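Local structure of uncharacterized protein (Chaetomium thermophilum, 3LPZ) at residues Phe152-Glu156 with Met173-Trp177. The protein is the Get4 component of the Get pathway, an alpha-solenoid protein that probably binds Get5 in tail-anchored protein biogenesis. Sequence-based numbering, arbitrary orientation. Where two conformers were deposited one is given.
Sequences FEAAE and MEYEW
Phe-152 wedges between Met-173 and Trp-177 where two successive, roughly antiparallel helices of the Get4 alpha-solenoid, 152-159 and 166-179, face each other. Their short segments run with axes 11.3 Å apart at closest approach and N-to-C directions 156° apart, large side chains filling the space between. With CG beside the backbone N and anti to the carbonyl carbon (chi1 -74°), the phenylalanine ring reaches across to the second helix. Met-173 CG sits over the centre of one ring face, 3.6 Å from Phe-152 CD1; the chain then bends and the sulfur slips off the ring centre toward the backbone, 3.7 Å from Phe-152 CA, in an oblique Met-aromatic contact. The methyl of Ala-155 is a small bump against that sulfur, while Met-173 CE runs on to Glu-156 CG. The edge of Phe-152 meets the face of Trp-177 in a T-shaped pair, planes at 79°, and Phe-152 CB covers the indole's six-membered ring 3.9 Å from its centroid. Replacing Trp-177 by an alanine is likely to leave the Phe-152 edge without its platform and open a gap beside Glu-156. On helix 186-199, Arg-192 forms a salt bridge with Glu-156 OE1 and also touches Glu-174 and Trp-177; its positive charge probably offsets part of the acids' negative charge. Glu-156 OE2 lies 2.4 Å from Glu-174 OE2 and, at the indole edge, 3.5 Å from Trp-177 CZ3.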
ATOM      1  N   PHE A 152       3.393   0.535 -10.352  1.00 24.13           N
ATOM      2  CA  PHE A 152       4.215   0.681  -9.153  1.00 24.27           C
ATOM      3  C   PHE A 152       3.604   1.716  -8.179  1.00 24.82           C
ATOM      4  O   PHE A 152       3.586   1.504  -6.964  1.00 23.12           O
ATOM      5  CB  PHE A 152       5.665   1.037  -9.551  1.00 23.34           C
ATOM      6  CG  PHE A 152       6.472  -0.120 -10.138  1.00 23.10           C
ATOM      7  CD1 PHE A 152       5.909  -1.387 -10.354  1.00 22.82           C
ATOM      8  CD2 PHE A 152       7.811   0.073 -10.491  1.00 22.57           C
ATOM      9  CE1 PHE A 152       6.667  -2.451 -10.880  1.00 22.73           C
ATOM     10  CE2 PHE A 152       8.604  -1.004 -11.047  1.00 23.35           C
ATOM     11  CZ  PHE A 152       8.019  -2.255 -11.239  1.00 23.07           C
ATOM     12  N   GLU A 153       3.102   2.832  -8.723  1.00 25.90           N
ATOM     13  CA  GLU A 153       2.489   3.887  -7.906  0.50 26.86           C
ATOM     14  C   GLU A 153       1.264   3.376  -7.134  1.00 26.49           C
ATOM     15  O   GLU A 153       1.095   3.655  -5.919  1.00 25.96           O
ATOM     16  CB  GLU A 153       2.098   5.073  -8.796  0.50 27.75           C
ATOM     17  CG  GLU A 153       1.824   6.363  -8.067  0.50 29.85           C
ATOM     18  CD  GLU A 153       2.140   7.578  -8.925  0.50 33.46           C
ATOM     19  OE1 GLU A 153       1.306   7.945  -9.783  0.50 35.32           O
ATOM     20  OE2 GLU A 153       3.226   8.165  -8.736  0.50 33.11           O
ATOM     21  N   ALA A 154       0.417   2.642  -7.836  1.00 25.34           N
ATOM     22  CA  ALA A 154      -0.747   2.019  -7.230  1.00 23.98           C
ATOM     23  C   ALA A 154      -0.313   0.944  -6.190  1.00 23.52           C
ATOM     24  O   ALA A 154      -0.898   0.858  -5.100  1.00 23.92           O
ATOM     25  CB  ALA A 154      -1.648   1.429  -8.327  1.00 23.47           C
ATOM     26  N   ALA A 155       0.725   0.163  -6.496  1.00 21.89           N
ATOM     27  CA  ALA A 155       1.197  -0.859  -5.558  1.00 21.30           C
ATOM     28  C   ALA A 155       1.647  -0.236  -4.232  1.00 20.92           C
ATOM     29  O   ALA A 155       1.362  -0.792  -3.179  1.00 20.51           O
ATOM     30  CB  ALA A 155       2.331  -1.701  -6.164  1.00 20.67           C
ATOM     31  N   GLU A 156       2.343   0.907  -4.286  1.00 21.01           N
ATOM     32  CA  GLU A 156       2.902   1.534  -3.060  1.00 21.02           C
ATOM     33  C   GLU A 156       1.817   1.822  -2.035  1.00 21.26           C
ATOM     34  O   GLU A 156       2.001   1.553  -0.842  1.00 21.46           O
ATOM     35  CB  GLU A 156       3.646   2.826  -3.363  1.00 20.99           C
ATOM     36  CG  GLU A 156       4.923   2.662  -4.178  1.00 22.43           C
ATOM     37  CD  GLU A 156       5.501   4.014  -4.619  1.00 23.96           C
ATOM     38  OE1 GLU A 156       4.739   4.972  -4.925  1.00 25.58           O
ATOM     39  OE2 GLU A 156       6.725   4.120  -4.664  1.00 23.16           O
ATOM     40  N   MET A 173      10.322  -3.975  -5.421  1.00 18.96           N
ATOM     41  CA  MET A 173       9.671  -3.161  -6.452  1.00 19.26           C
ATOM     42  C   MET A 173      10.393  -1.813  -6.615  1.00 18.70           C
ATOM     43  O   MET A 173      10.684  -1.396  -7.731  1.00 18.95           O
ATOM     44  CB  MET A 173       8.185  -2.953  -6.139  1.00 19.76           C
ATOM     45  CG  MET A 173       7.408  -2.161  -7.223  1.00 21.27           C
ATOM     46  SD  MET A 173       6.128  -1.084  -6.521  1.00 24.02           S
ATOM     47  CE  MET A 173       7.206   0.261  -6.025  1.00 23.74           C
ATOM     48  N   GLU A 174      10.677  -1.139  -5.510  1.00 17.55           N
ATOM     49  CA  GLU A 174      11.445   0.106  -5.574  1.00 18.18           C
ATOM     50  C   GLU A 174      12.823  -0.122  -6.190  1.00 17.73           C
ATOM     51  O   GLU A 174      13.306   0.728  -6.930  1.00 17.88           O
ATOM     52  CB  GLU A 174      11.584   0.815  -4.213  1.00 17.14           C
ATOM     53  CG  GLU A 174      10.266   1.253  -3.483  1.00 17.69           C
ATOM     54  CD  GLU A 174       9.414   2.269  -4.213  1.00 18.88           C
ATOM     55  OE1 GLU A 174       9.870   2.892  -5.202  1.00 19.35           O
ATOM     56  OE2 GLU A 174       8.254   2.446  -3.794  1.00 19.59           O
ATOM     57  N   TYR A 175      13.468  -1.242  -5.870  1.00 18.46           N
ATOM     58  CA  TYR A 175      14.748  -1.547  -6.491  1.00 20.04           C
ATOM     59  C   TYR A 175      14.600  -1.752  -8.018  1.00 20.57           C
ATOM     60  O   TYR A 175      15.428  -1.254  -8.785  1.00 21.17           O
ATOM     61  CB  TYR A 175      15.448  -2.782  -5.871  1.00 19.88           C
ATOM     62  CG  TYR A 175      16.884  -2.809  -6.312  1.00 21.23           C
ATOM     63  CD1 TYR A 175      17.805  -1.955  -5.719  1.00 21.38           C
ATOM     64  CD2 TYR A 175      17.311  -3.620  -7.357  1.00 23.34           C
ATOM     65  CE1 TYR A 175      19.114  -1.912  -6.114  1.00 23.20           C
ATOM     66  CE2 TYR A 175      18.669  -3.587  -7.778  1.00 26.33           C
ATOM     67  CZ  TYR A 175      19.547  -2.708  -7.144  1.00 25.89           C
ATOM     68  OH  TYR A 175      20.873  -2.625  -7.503  1.00 29.28           O
ATOM     69  N   GLU A 176      13.571  -2.482  -8.455  1.00 21.31           N
ATOM     70  CA  GLU A 176      13.312  -2.647  -9.912  1.00 22.52           C
ATOM     71  C   GLU A 176      13.078  -1.303 -10.590  1.00 22.53           C
ATOM     72  O   GLU A 176      13.555  -1.046 -11.715  1.00 23.39           O
ATOM     73  CB  GLU A 176      12.121  -3.582 -10.193  1.00 23.56           C
ATOM     74  CG  GLU A 176      12.399  -5.052  -9.890  1.00 28.69           C
ATOM     75  CD  GLU A 176      13.603  -5.618 -10.669  1.00 35.26           C
ATOM     76  OE1 GLU A 176      13.671  -5.448 -11.912  1.00 38.53           O
ATOM     77  OE2 GLU A 176      14.489  -6.225 -10.033  1.00 38.27           O
ATOM     78  N   TRP A 177      12.347  -0.435  -9.909  1.00 21.23           N
ATOM     79  CA  TRP A 177      12.090   0.891 -10.440  1.00 21.34           C
ATOM     80  C   TRP A 177      13.381   1.710 -10.535  1.00 20.70           C
ATOM     81  O   TRP A 177      13.638   2.365 -11.543  1.00 20.49           O
ATOM     82  CB  TRP A 177      11.086   1.619  -9.564  1.00 21.14           C
ATOM     83  CG  TRP A 177      10.195   2.593 -10.256  1.00 22.73           C
ATOM     84  CD1 TRP A 177      10.228   2.974 -11.580  1.00 25.67           C
ATOM     85  CD2 TRP A 177       9.115   3.309  -9.655  1.00 25.39           C
ATOM     86  NE1 TRP A 177       9.226   3.899 -11.830  1.00 27.56           N
ATOM     87  CE2 TRP A 177       8.521   4.110 -10.669  1.00 28.25           C
ATOM     88  CE3 TRP A 177       8.597   3.364  -8.347  1.00 23.52           C
ATOM     89  CZ2 TRP A 177       7.423   4.956 -10.415  1.00 29.82           C
ATOM     90  CZ3 TRP A 177       7.499   4.185  -8.098  1.00 26.46           C
ATOM     91  CH2 TRP A 177       6.921   4.976  -9.131  1.00 27.93           C
TER